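2,3-dihydroxy-2,3-dihydrophenylpropionate dehydrogenase (Pseudomonas sp. MC1, PDB 5XTF) catalyses the NAD(+)-dependent oxidation of naphthalene cis-dihydrodiol to 1,2-dihydroxynaphthalene, a step in the breakdown of aromatic hydrocarbons. Local coordinates at residues G34-Y48 with P243-S255. Residues are numbered along the deposited sequence; the frame is centred on the assembly and turned at random.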
loop_
_atom_site.group_PDB
_atom_site.type_symbol
_atom_site.label_atom_id
_atom_site.label_comp_id
_atom_site.label_asym_id
_atom_site.label_seq_id
_atom_site.Cartn_x
_atom_site.Cartn_y
_atom_site.Cartn_z
ATOM N N GLY B 34 -2.516 16.040 -24.576
ATOM C CA GLY B 34 -2.316 15.923 -23.141
ATOM C C GLY B 34 -0.900 15.573 -22.785
ATOM O O GLY B 34 0.057 16.126 -23.350
ATOM N N ILE B 35 -0.752 14.618 -21.860
ATOM C CA ILE B 35 0.575 14.285 -21.347
ATOM C C ILE B 35 1.459 13.710 -22.452
ATOM O O ILE B 35 2.661 13.995 -22.517
ATOM C CB ILE B 35 0.453 13.324 -20.152
ATOM C CG1 ILE B 35 -0.149 14.047 -18.945
ATOM C CG2 ILE B 35 1.807 12.706 -19.812
ATOM C CD1 ILE B 35 -0.391 13.130 -17.749
ATOM N N GLY B 36 0.881 12.914 -23.346
ATOM C CA GLY B 36 1.695 12.233 -24.345
ATOM C C GLY B 36 2.381 13.184 -25.298
ATOM O O GLY B 36 3.532 12.968 -25.686
ATOM N N LEU B 37 1.688 14.254 -25.686
ATOM C CA LEU B 37 2.302 15.268 -26.537
ATOM C C LEU B 37 3.454 15.963 -25.814
ATOM O O LEU B 37 4.496 16.255 -26.413
ATOM C CB LEU B 37 1.233 16.265 -26.979
ATOM C CG LEU B 37 1.578 17.588 -27.662
ATOM C CD1 LEU B 37 2.393 17.385 -28.917
ATOM C CD2 LEU B 37 0.270 18.283 -28.000
ATOM N N GLU B 38 3.303 16.193 -24.510
ATOM C CA GLU B 38 4.391 16.808 -23.763
ATOM C C GLU B 38 5.560 15.850 -23.585
ATOM O O GLU B 38 6.706 16.293 -23.468
ATOM C CB GLU B 38 3.888 17.301 -22.414
ATOM C CG GLU B 38 2.950 18.497 -22.523
ATOM C CD GLU B 38 3.566 19.685 -23.288
ATOM O OE1 GLU B 38 4.778 19.992 -23.114
ATOM O OE2 GLU B 38 2.820 20.312 -24.065
ATOM N N LEU B 39 5.299 14.546 -23.574
ATOM C CA LEU B 39 6.398 13.591 -23.535
ATOM C C LEU B 39 7.208 13.644 -24.825
ATOM O O LEU B 39 8.446 13.589 -24.795
ATOM C CB LEU B 39 5.857 12.184 -23.282
ATOM C CG LEU B 39 5.136 12.023 -21.942
ATOM C CD1 LEU B 39 4.669 10.578 -21.737
ATOM C CD2 LEU B 39 6.044 12.475 -20.817
ATOM N N VAL B 40 6.526 13.778 -25.965
ATOM C CA VAL B 40 7.224 13.986 -27.232
ATOM C C VAL B 40 8.117 15.212 -27.150
ATOM O O VAL B 40 9.321 15.151 -27.428
ATOM C CB VAL B 40 6.219 14.120 -28.383
ATOM C CG1 VAL B 40 6.953 14.612 -29.652
ATOM C CG2 VAL B 40 5.506 12.811 -28.608
ATOM N N ARG B 41 7.538 16.347 -26.766
ATOM C CA ARG B 41 8.316 17.570 -26.681
ATOM C C ARG B 41 9.442 17.436 -25.667
ATOM O O ARG B 41 10.553 17.924 -25.896
ATOM C CB ARG B 41 7.400 18.739 -26.337
ATOM C CG ARG B 41 6.353 18.981 -27.400
ATOM C CD ARG B 41 5.318 20.007 -26.967
ATOM N NE ARG B 41 4.324 20.223 -28.015
ATOM C CZ ARG B 41 3.141 20.803 -27.833
ATOM N NH1 ARG B 41 2.785 21.227 -26.626
ATOM N NH2 ARG B 41 2.301 20.948 -28.858
ATOM N N SER B 42 9.189 16.752 -24.551
ATOM C CA SER B 42 10.210 16.673 -23.511
ATOM C C SER B 42 11.351 15.748 -23.908
ATOM O O SER B 42 12.524 16.053 -23.652
ATOM C CB SER B 42 9.584 16.214 -22.197
ATOM O OG SER B 42 9.005 17.322 -21.546
ATOM N N PHE B 43 11.034 14.595 -24.493
ATOM C CA PHE B 43 12.095 13.662 -24.846
ATOM C C PHE B 43 12.878 14.170 -26.050
ATOM O O PHE B 43 14.110 14.033 -26.105
ATOM C CB PHE B 43 11.512 12.267 -25.103
ATOM C CG PHE B 43 11.301 11.446 -23.845
ATOM C CD1 PHE B 43 10.108 11.523 -23.128
ATOM C CD2 PHE B 43 12.293 10.593 -23.378
ATOM C CE1 PHE B 43 9.906 10.759 -21.952
ATOM C CE2 PHE B 43 12.092 9.822 -22.203
ATOM C CZ PHE B 43 10.901 9.918 -21.497
ATOM N N LYS B 44 12.185 14.786 -27.012
ATOM C CA LYS B 44 12.889 15.448 -28.112
ATOM C C LYS B 44 13.845 16.505 -27.584
ATOM O O LYS B 44 14.991 16.597 -28.031
ATOM C CB LYS B 44 11.890 16.082 -29.077
ATOM C CG LYS B 44 12.431 16.289 -30.466
ATOM C CD LYS B 44 12.360 15.003 -31.257
ATOM C CE LYS B 44 13.020 15.180 -32.609
ATOM N NZ LYS B 44 14.493 15.336 -32.465
ATOM N N LEU B 45 13.400 17.296 -26.610
ATOM C CA LEU B 45 14.257 18.339 -26.062
ATOM C C LEU B 45 15.463 17.751 -25.329
ATOM O O LEU B 45 16.555 18.328 -25.376
ATOM C CB LEU B 45 13.434 19.246 -25.147
ATOM C CG LEU B 45 14.095 20.505 -24.603
ATOM C CD1 LEU B 45 14.612 21.374 -25.747
ATOM C CD2 LEU B 45 13.107 21.258 -23.710
ATOM N N ALA B 46 15.298 16.592 -24.684
ATOM C CA ALA B 46 16.391 15.919 -23.993
ATOM C C ALA B 46 17.334 15.183 -24.936
ATOM O O ALA B 46 18.353 14.661 -24.477
ATOM C CB ALA B 46 15.833 14.937 -22.951
ATOM N N GLY B 47 17.027 15.113 -26.230
ATOM C CA GLY B 47 17.947 14.571 -27.203
ATOM C C GLY B 47 17.589 13.220 -27.774
ATOM O O GLY B 47 18.406 12.652 -28.507
ATOM N N TYR B 48 16.409 12.688 -27.474
ATOM C CA TYR B 48 15.999 11.375 -27.963
ATOM C C TYR B 48 15.544 11.441 -29.413
ATOM O O TYR B 48 15.014 12.453 -29.878
ATOM C CB TYR B 48 14.828 10.812 -27.141
ATOM C CG TYR B 48 15.163 10.228 -25.781
ATOM C CD1 TYR B 48 15.559 11.041 -24.736
ATOM C CD2 TYR B 48 15.047 8.863 -25.540
ATOM C CE1 TYR B 48 15.855 10.515 -23.474
ATOM C CE2 TYR B 48 15.337 8.325 -24.281
ATOM C CZ TYR B 48 15.739 9.160 -23.253
ATOM O OH TYR B 48 16.028 8.642 -22.002
ATOM N N PRO B 243 -0.278 19.605 -18.292
ATOM C CA PRO B 243 0.476 18.398 -18.678
ATOM C C PRO B 243 1.980 18.626 -18.775
ATOM O O PRO B 243 2.762 17.710 -18.481
ATOM C CB PRO B 243 -0.132 18.031 -20.034
ATOM C CG PRO B 243 -1.534 18.601 -19.985
ATOM C CD PRO B 243 -1.432 19.861 -19.179
ATOM N N GLU B 244 2.406 19.836 -19.162
ATOM C CA GLU B 244 3.828 20.160 -19.242
ATOM C C GLU B 244 4.527 20.017 -17.898
ATOM O O GLU B 244 5.754 19.886 -17.862
ATOM C CB GLU B 244 4.022 21.594 -19.763
ATOM C CG GLU B 244 4.083 22.666 -18.652
ATOM C CD GLU B 244 4.046 24.106 -19.171
ATOM O OE1 GLU B 244 3.256 24.391 -20.098
ATOM O OE2 GLU B 244 4.805 24.957 -18.644
ATOM N N ASP B 245 3.780 20.045 -16.801
ATOM C CA ASP B 245 4.379 20.033 -15.476
ATOM C C ASP B 245 4.682 18.636 -14.960
ATOM O O ASP B 245 5.437 18.508 -13.987
ATOM C CB ASP B 245 3.464 20.730 -14.459
ATOM C CG ASP B 245 3.263 22.213 -14.750
ATOM O OD1 ASP B 245 4.224 22.909 -15.169
ATOM O OD2 ASP B 245 2.121 22.685 -14.553
ATOM N N VAL B 246 4.134 17.590 -15.572
ATOM C CA VAL B 246 4.167 16.274 -14.953
ATOM C C VAL B 246 5.100 15.308 -15.691
ATOM O O VAL B 246 5.075 14.105 -15.419
ATOM C CB VAL B 246 2.747 15.699 -14.805
ATOM C CG1 VAL B 246 1.842 16.724 -14.122
ATOM C CG2 VAL B 246 2.169 15.287 -16.152
ATOM N N VAL B 247 5.969 15.809 -16.574
ATOM C CA VAL B 247 6.761 14.919 -17.421
ATOM C C VAL B 247 8.089 14.484 -16.808
ATOM O O VAL B 247 8.645 13.461 -17.235
ATOM C CB VAL B 247 7.048 15.568 -18.787
ATOM C CG1 VAL B 247 5.742 15.843 -19.527
ATOM C CG2 VAL B 247 7.863 16.846 -18.609
ATOM N N ALA B 248 8.635 15.234 -15.846
ATOM C CA ALA B 248 9.942 14.879 -15.301
ATOM C C ALA B 248 10.038 13.433 -14.816
ATOM O O ALA B 248 11.061 12.792 -15.111
ATOM C CB ALA B 248 10.337 15.858 -14.181
ATOM N N PRO B 249 9.051 12.852 -14.103
ATOM C CA PRO B 249 9.206 11.446 -13.680
ATOM C C PRO B 249 9.401 10.484 -14.839
ATOM O O PRO B 249 10.157 9.508 -14.705
ATOM C CB PRO B 249 7.896 11.147 -12.923
ATOM C CG PRO B 249 7.384 12.491 -12.492
ATOM C CD PRO B 249 7.805 13.444 -13.583
ATOM N N TYR B 250 8.743 10.728 -15.978
ATOM C CA TYR B 250 8.954 9.865 -17.135
ATOM C C TYR B 250 10.406 9.913 -17.592
ATOM O O TYR B 250 11.012 8.872 -17.860
ATOM C CB TYR B 250 8.036 10.271 -18.282
ATOM C CG TYR B 250 6.563 10.046 -18.053
ATOM C CD1 TYR B 250 5.924 8.918 -18.546
ATOM C CD2 TYR B 250 5.805 10.994 -17.395
ATOM C CE1 TYR B 250 4.578 8.737 -18.375
ATOM C CE2 TYR B 250 4.465 10.831 -17.216
ATOM C CZ TYR B 250 3.848 9.701 -17.698
ATOM O OH TYR B 250 2.485 9.558 -17.501
ATOM N N LEU B 251 10.984 11.113 -17.658
ATOM C CA LEU B 251 12.367 11.258 -18.100
ATOM C C LEU B 251 13.324 10.530 -17.169
ATOM O O LEU B 251 14.239 9.839 -17.626
ATOM C CB LEU B 251 12.733 12.734 -18.174
ATOM C CG LEU B 251 12.128 13.545 -19.309
ATOM C CD1 LEU B 251 12.418 15.016 -19.027
ATOM C CD2 LEU B 251 12.744 13.115 -20.639
ATOM N N LEU B 252 13.141 10.702 -15.853
ATOM C CA LEU B 252 13.930 9.963 -14.872
ATOM C C LEU B 252 13.813 8.456 -15.089
ATOM O O LEU B 252 14.822 7.738 -15.103
ATOM C CB LEU B 252 13.464 10.331 -13.458
ATOM C CG LEU B 252 14.217 10.021 -12.153
ATOM C CD1 LEU B 252 13.234 10.163 -10.998
ATOM C CD2 LEU B 252 14.870 8.656 -12.087
ATOM N N LEU B 253 12.581 7.955 -15.233
ATOM C CA LEU B 253 12.364 6.508 -15.323
ATOM C C LEU B 253 12.904 5.908 -16.622
ATOM O O LEU B 253 13.250 4.721 -16.653
ATOM C CB LEU B 253 10.874 6.181 -15.176
ATOM C CG LEU B 253 10.198 6.435 -13.823
ATOM C CD1 LEU B 253 8.682 6.188 -13.928
ATOM C CD2 LEU B 253 10.796 5.582 -12.722
ATOM N N ALA B 254 12.973 6.683 -17.699
ATOM C CA ALA B 254 13.537 6.178 -18.952
ATOM C C ALA B 254 15.053 6.329 -19.040
ATOM O O ALA B 254 15.693 5.589 -19.794
ATOM C CB ALA B 254 12.890 6.882 -20.148
ATOM N N SER B 255 15.640 7.265 -18.306
ATOM C CA SER B 255 17.068 7.516 -18.418
ATOM C C SER B 255 17.876 6.301 -17.971
ATOM O O SER B 255 17.689 5.781 -16.863
ATOM C CB SER B 255 17.432 8.740 -17.586
ATOM O OG SER B 255 18.737 8.615 -17.064
HETATM O O HOH W 1 18.091 7.061 -21.639
HETATM O O HOH W 2 15.623 10.437 -20.094
#
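Phe43 and Leu251 meet on one face of the Rossmann-fold sheet of this short-chain dehydrogenase, where helix 34-46, whose N-terminal end belongs to the glycine-rich NAD(+)-binding motif, crosses helix 248-254 at -52° and packs on the turn before it. Apolar packing dominates. Leu251 CD2 sits over the middle of the Phe43 ring, 3.6 Å from its centroid, a CH-pi contact in which one methyl of the branched leucine rests on the flat aromatic face. Ala254 CB meets the same ring at its edge, 3.7 Å from CE2; a methyl is small enough to fit there. Replacing Phe43 with an alanine would probably leave Leu251 CD2 without the ring face it rests on and open a gap beside Ala254. One turn earlier both methyls of Leu39 lie on Tyr250, CD1 over the ring face toward its rim and CD2 near CG, and CD2 also meets Val247 CG1 at 3.6 Å. Near the cofactor site, Ile35, an NAD(+)-binding residue, packs CD1 against Val246 CG2 at 3.7 Å, while Pro243 CB rests on the backbone of Gly34, whose positive phi (54°) suits glycine. Glu38 lays its CG against the backbone of Glu244; within its own helix its OE2 forms a salt bridge with Arg41 NH1, weak as a hydrogen bond, and Arg41 also pairs with Glu66. Polar links between the segments run through water: Tyr48 OH binds one, 2.7 Å away, that donates to Leu251 O at 2.9 Å.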